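Local coordinates for NimC/NimA family protein (Clostridium acetobutylicum, PDB 2IG6) that binds flavin mononucleotide and probably works as a flavin-dependent oxidoreductase of the NimC/NimA, pyridoxamine 5'-phosphate oxidase-like family, at residues T37-D41 / Q42-R46. Numbering follows the deposited sequence.
Sequences TNEGD and QPRVR. With FMN (flavin mononucleotide), chain D.
Thr37 and Arg44 pair antiparallel across a tight hairpin, with two backbone bonds between them: Thr37 N gives to Arg44 O and Arg44 N to Thr37 O, each at 2.9 Å. Asn38 and Pro43 form the following non-hydrogen-bonded pair, and Glu39 and Gln42 close the end with a second pair of backbone bonds. The reversal is a type II' turn from Glu39 to Gln42, with Gly40 at positive phi (59°) in its second position. Thr37, Glu39, Gln42 and Arg44 share one face. There Glu39, its chain fully extended, brings a single oxygen to the side of the Arg44 guanidinium: OE1 lies 2.9 Å from Arg44 NE and accepts from NH2 as well. The bridge is side-on, but the carboxylate is turned 41° from the guanidinium plane. Gln42 CG sits 3.7 Å above the centre of that guanidinium, while the Gln42 amide curls back to its own strand, NE2 donating almost straight to Pro43 O at 2.8 Å. Arg44 NH1 extends the charge network to Glu79 of the second subunit, and Asp41 OD1 forms a salt bridge with Lys77 there. Farther along the strand, Arg46 bends at chi2 and chi3, which folds its guanidinium back between Thr37 and the cofactor. Arg46 NH1 donates in plane to Thr37 OG1 at 2.9 Å. On the cofactor side Arg46 NH2 points nearly straight at FMN O1P, 2.8 Å away, and Arg46 NE bonds to FMN O5'. Gln71 of helix 67-74 bonds to both Thr37 OG1 and Arg46 NH2, and Leu35 O takes a further bond from Arg46 NH1, which together fix the guanidinium's orientation. The contact is thus a two-residue beta-hairpin at the subunit interface, whose second strand supplies a phosphate-binding arginine to the FMN site of this pyridoxamine 5'-phosphate oxidase-like fold.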
ATOM      1  N   THR A  37      -4.793   3.842   4.664  1.00 33.78           N
ATOM      2  CA  THR A  37      -5.710   4.384   5.650  1.00 35.03           C
ATOM      3  C   THR A  37      -6.871   3.396   5.815  1.00 34.97           C
ATOM      4  O   THR A  37      -6.907   2.354   5.171  1.00 36.22           O
ATOM      5  CB  THR A  37      -6.310   5.730   5.167  1.00 35.55           C
ATOM      6  OG1 THR A  37      -6.894   5.522   3.875  1.00 34.89           O
ATOM      7  CG2 THR A  37      -5.235   6.758   5.009  1.00 35.19           C
ATOM      8  N   ASN A  38      -7.796   3.748   6.699  1.00 36.21           N
ATOM      9  CA  ASN A  38      -9.073   3.062   6.899  1.00 38.04           C
ATOM     10  C   ASN A  38     -10.201   4.003   6.520  1.00 36.47           C
ATOM     11  O   ASN A  38     -10.110   5.220   6.764  1.00 34.92           O
ATOM     12  CB  ASN A  38      -9.288   2.770   8.413  1.00 42.89           C
ATOM     13  CG  ASN A  38      -8.764   1.440   8.820  1.00 47.84           C
ATOM     14  OD1 ASN A  38      -8.559   1.175   9.994  1.00 50.37           O
ATOM     15  ND2 ASN A  38      -8.565   0.577   7.852  1.00 53.08           N
ATOM     16  N   GLU A  39     -11.274   3.424   5.997  1.00 34.57           N
ATOM     17  CA  GLU A  39     -12.580   4.060   5.883  1.00 38.36           C
ATOM     18  C   GLU A  39     -13.521   3.114   6.609  1.00 39.48           C
ATOM     19  O   GLU A  39     -14.069   2.158   6.025  1.00 35.22           O
ATOM     20  CB  GLU A  39     -12.969   4.244   4.419  1.00 38.53           C
ATOM     21  CG  GLU A  39     -14.151   5.132   4.207  1.00 39.28           C
ATOM     22  CD  GLU A  39     -14.522   5.298   2.742  1.00 42.36           C
ATOM     23  OE1 GLU A  39     -13.874   4.705   1.859  1.00 44.32           O
ATOM     24  OE2 GLU A  39     -15.489   6.023   2.463  1.00 51.82           O
ATOM     25  N   GLY A  40     -13.647   3.333   7.913  1.00 39.11           N
ATOM     26  CA  GLY A  40     -14.271   2.350   8.785  1.00 40.01           C
ATOM     27  C   GLY A  40     -13.534   1.028   8.717  1.00 40.82           C
ATOM     28  O   GLY A  40     -12.320   0.983   8.902  1.00 42.89           O
ATOM     29  N   ASP A  41     -14.259  -0.048   8.412  1.00 38.22           N
ATOM     30  CA  ASP A  41     -13.654  -1.380   8.329  1.00 37.92           C
ATOM     31  C   ASP A  41     -13.051  -1.685   6.958  1.00 36.81           C
ATOM     32  O   ASP A  41     -12.596  -2.779   6.749  1.00 36.18           O
ATOM     33  CB  ASP A  41     -14.639  -2.474   8.761  1.00 39.08           C
ATOM     34  CG  ASP A  41     -15.796  -2.665   7.805  1.00 39.29           C
ATOM     35  OD1 ASP A  41     -15.956  -1.876   6.861  1.00 40.91           O
ATOM     36  OD2 ASP A  41     -16.543  -3.647   7.985  1.00 51.71           O
ATOM     37  N   GLN A  42     -13.045  -0.710   6.048  1.00 35.12           N
ATOM     38  CA  GLN A  42     -12.472  -0.877   4.711  1.00 33.36           C
ATOM     39  C   GLN A  42     -11.078  -0.260   4.608  1.00 32.43           C
ATOM     40  O   GLN A  42     -10.924   0.960   4.651  1.00 33.77           O
ATOM     41  CB  GLN A  42     -13.400  -0.252   3.658  1.00 34.47           C
ATOM     42  CG  GLN A  42     -12.858  -0.273   2.240  1.00 33.56           C
ATOM     43  CD  GLN A  42     -12.752  -1.663   1.675  1.00 33.30           C
ATOM     44  OE1 GLN A  42     -13.777  -2.351   1.497  1.00 32.11           O
ATOM     45  NE2 GLN A  42     -11.514  -2.095   1.366  1.00 32.44           N
ATOM     46  N   PRO A  43     -10.041  -1.099   4.474  1.00 34.78           N
ATOM     47  CA  PRO A  43      -8.722  -0.550   4.163  1.00 34.56           C
ATOM     48  C   PRO A  43      -8.725   0.130   2.815  1.00 33.93           C
ATOM     49  O   PRO A  43      -9.411  -0.302   1.899  1.00 33.19           O
ATOM     50  CB  PRO A  43      -7.805  -1.767   4.134  1.00 38.00           C
ATOM     51  CG  PRO A  43      -8.590  -2.893   4.662  1.00 38.09           C
ATOM     52  CD  PRO A  43     -10.027  -2.560   4.631  1.00 34.96           C
ATOM     53  N   ARG A  44      -7.940   1.189   2.723  1.00 33.43           N
ATOM     54  CA  ARG A  44      -7.706   1.930   1.497  1.00 33.32           C
ATOM     55  C   ARG A  44      -6.205   2.133   1.314  1.00 35.13           C
ATOM     56  O   ARG A  44      -5.485   2.347   2.287  1.00 37.13           O
ATOM     57  CB  ARG A  44      -8.371   3.294   1.599  1.00 33.29           C
ATOM     58  CG  ARG A  44      -9.878   3.292   1.730  1.00 33.54           C
ATOM     59  CD  ARG A  44     -10.560   2.712   0.514  1.00 33.11           C
ATOM     60  NE  ARG A  44     -11.994   2.922   0.557  1.00 34.93           N
ATOM     61  CZ  ARG A  44     -12.844   2.419  -0.327  1.00 34.65           C
ATOM     62  NH1 ARG A  44     -12.401   1.709  -1.348  1.00 37.32           N
ATOM     63  NH2 ARG A  44     -14.147   2.657  -0.221  1.00 39.43           N
ATOM     64  N   VAL A  45      -5.750   2.065   0.064  1.00 35.16           N
ATOM     65  CA  VAL A  45      -4.353   2.300  -0.278  1.00 34.46           C
ATOM     66  C   VAL A  45      -4.232   2.929  -1.646  1.00 34.06           C
ATOM     67  O   VAL A  45      -5.000   2.615  -2.568  1.00 34.14           O
ATOM     68  CB  VAL A  45      -3.504   0.993  -0.162  1.00 33.80           C
ATOM     69  CG1 VAL A  45      -3.995  -0.105  -1.081  1.00 35.08           C
ATOM     70  CG2 VAL A  45      -2.018   1.253  -0.399  1.00 37.60           C
ATOM     71  N   ARG A  46      -3.264   3.825  -1.770  1.00 33.21           N
ATOM     72  CA  ARG A  46      -3.027   4.550  -3.019  1.00 33.16           C
ATOM     73  C   ARG A  46      -1.581   5.011  -3.056  1.00 35.69           C
ATOM     74  O   ARG A  46      -0.963   5.134  -2.003  1.00 35.42           O
ATOM     75  CB  ARG A  46      -3.981   5.745  -3.153  1.00 33.31           C
ATOM     76  CG  ARG A  46      -3.590   6.989  -2.366  1.00 33.99           C
ATOM     77  CD  ARG A  46      -3.880   6.810  -0.895  1.00 35.07           C
ATOM     78  NE  ARG A  46      -5.311   6.780  -0.626  1.00 34.28           N
ATOM     79  CZ  ARG A  46      -5.898   6.339   0.487  1.00 34.33           C
ATOM     80  NH1 ARG A  46      -5.202   5.814   1.480  1.00 35.16           N
ATOM     81  NH2 ARG A  46      -7.199   6.459   0.616  1.00 35.45           N
TER
HETATM   82  N1  FMN D 339      -1.891  12.202  -3.905  1.00 28.00           N
HETATM   83  C2  FMN D 339      -1.626  12.966  -2.782  1.00 27.57           C
HETATM   84  O2  FMN D 339      -2.571  13.469  -2.193  1.00 30.26           O
HETATM   85  N3  FMN D 339      -0.332  13.120  -2.335  1.00 23.81           N
HETATM   86  C4  FMN D 339       0.736  12.585  -3.023  1.00 28.30           C
HETATM   87  O4  FMN D 339       1.865  12.576  -2.528  1.00 23.98           O
HETATM   88  C4A FMN D 339       0.473  11.809  -4.159  1.00 29.13           C
HETATM   89  N5  FMN D 339       1.524  11.257  -4.877  1.00 27.21           N
HETATM   90  C5A FMN D 339       1.250  10.468  -5.978  1.00 26.60           C
HETATM   91  C6  FMN D 339       2.305   9.881  -6.677  1.00 26.78           C
HETATM   92  C7  FMN D 339       2.035   9.090  -7.783  1.00 28.07           C
HETATM   93  C7M FMN D 339       3.195   8.536  -8.549  1.00 32.30           C
HETATM   94  C8  FMN D 339       0.712   8.893  -8.189  1.00 27.64           C
HETATM   95  C8M FMN D 339       0.358   7.907  -9.267  1.00 28.09           C
HETATM   96  C9  FMN D 339      -0.339   9.483  -7.519  1.00 26.72           C
HETATM   97  C9A FMN D 339      -0.068  10.275  -6.380  1.00 22.19           C
HETATM   98  N10 FMN D 339      -1.117  10.856  -5.691  1.00 26.16           N
HETATM   99  C10 FMN D 339      -0.836  11.636  -4.576  1.00 26.94           C
HETATM  100  C1' FMN D 339      -2.546  10.810  -6.147  1.00 26.71           C
HETATM  101  C2' FMN D 339      -3.339   9.776  -5.338  1.00 27.40           C
HETATM  102  O2' FMN D 339      -2.846   8.446  -5.540  1.00 25.37           O
HETATM  103  C3' FMN D 339      -4.795   9.887  -5.755  1.00 31.53           C
HETATM  104  O3' FMN D 339      -5.255  11.237  -5.661  1.00 28.71           O
HETATM  105  C4' FMN D 339      -5.697   8.965  -4.936  1.00 26.33           C
HETATM  106  O4' FMN D 339      -6.910   8.833  -5.638  1.00 28.85           O
HETATM  107  C5' FMN D 339      -6.005   9.549  -3.556  1.00 25.05           C
HETATM  108  O5' FMN D 339      -6.592   8.602  -2.670  1.00 25.83           O
HETATM  109  P   FMN D 339      -8.191   8.583  -2.489  1.00 26.57           P
HETATM  110  O1P FMN D 339      -8.585   7.526  -1.528  1.00 28.09           O
HETATM  111  O2P FMN D 339      -8.781   8.324  -3.857  1.00 26.67           O
HETATM  112  O3P FMN D 339      -8.661   9.943  -2.013  1.00 26.83           O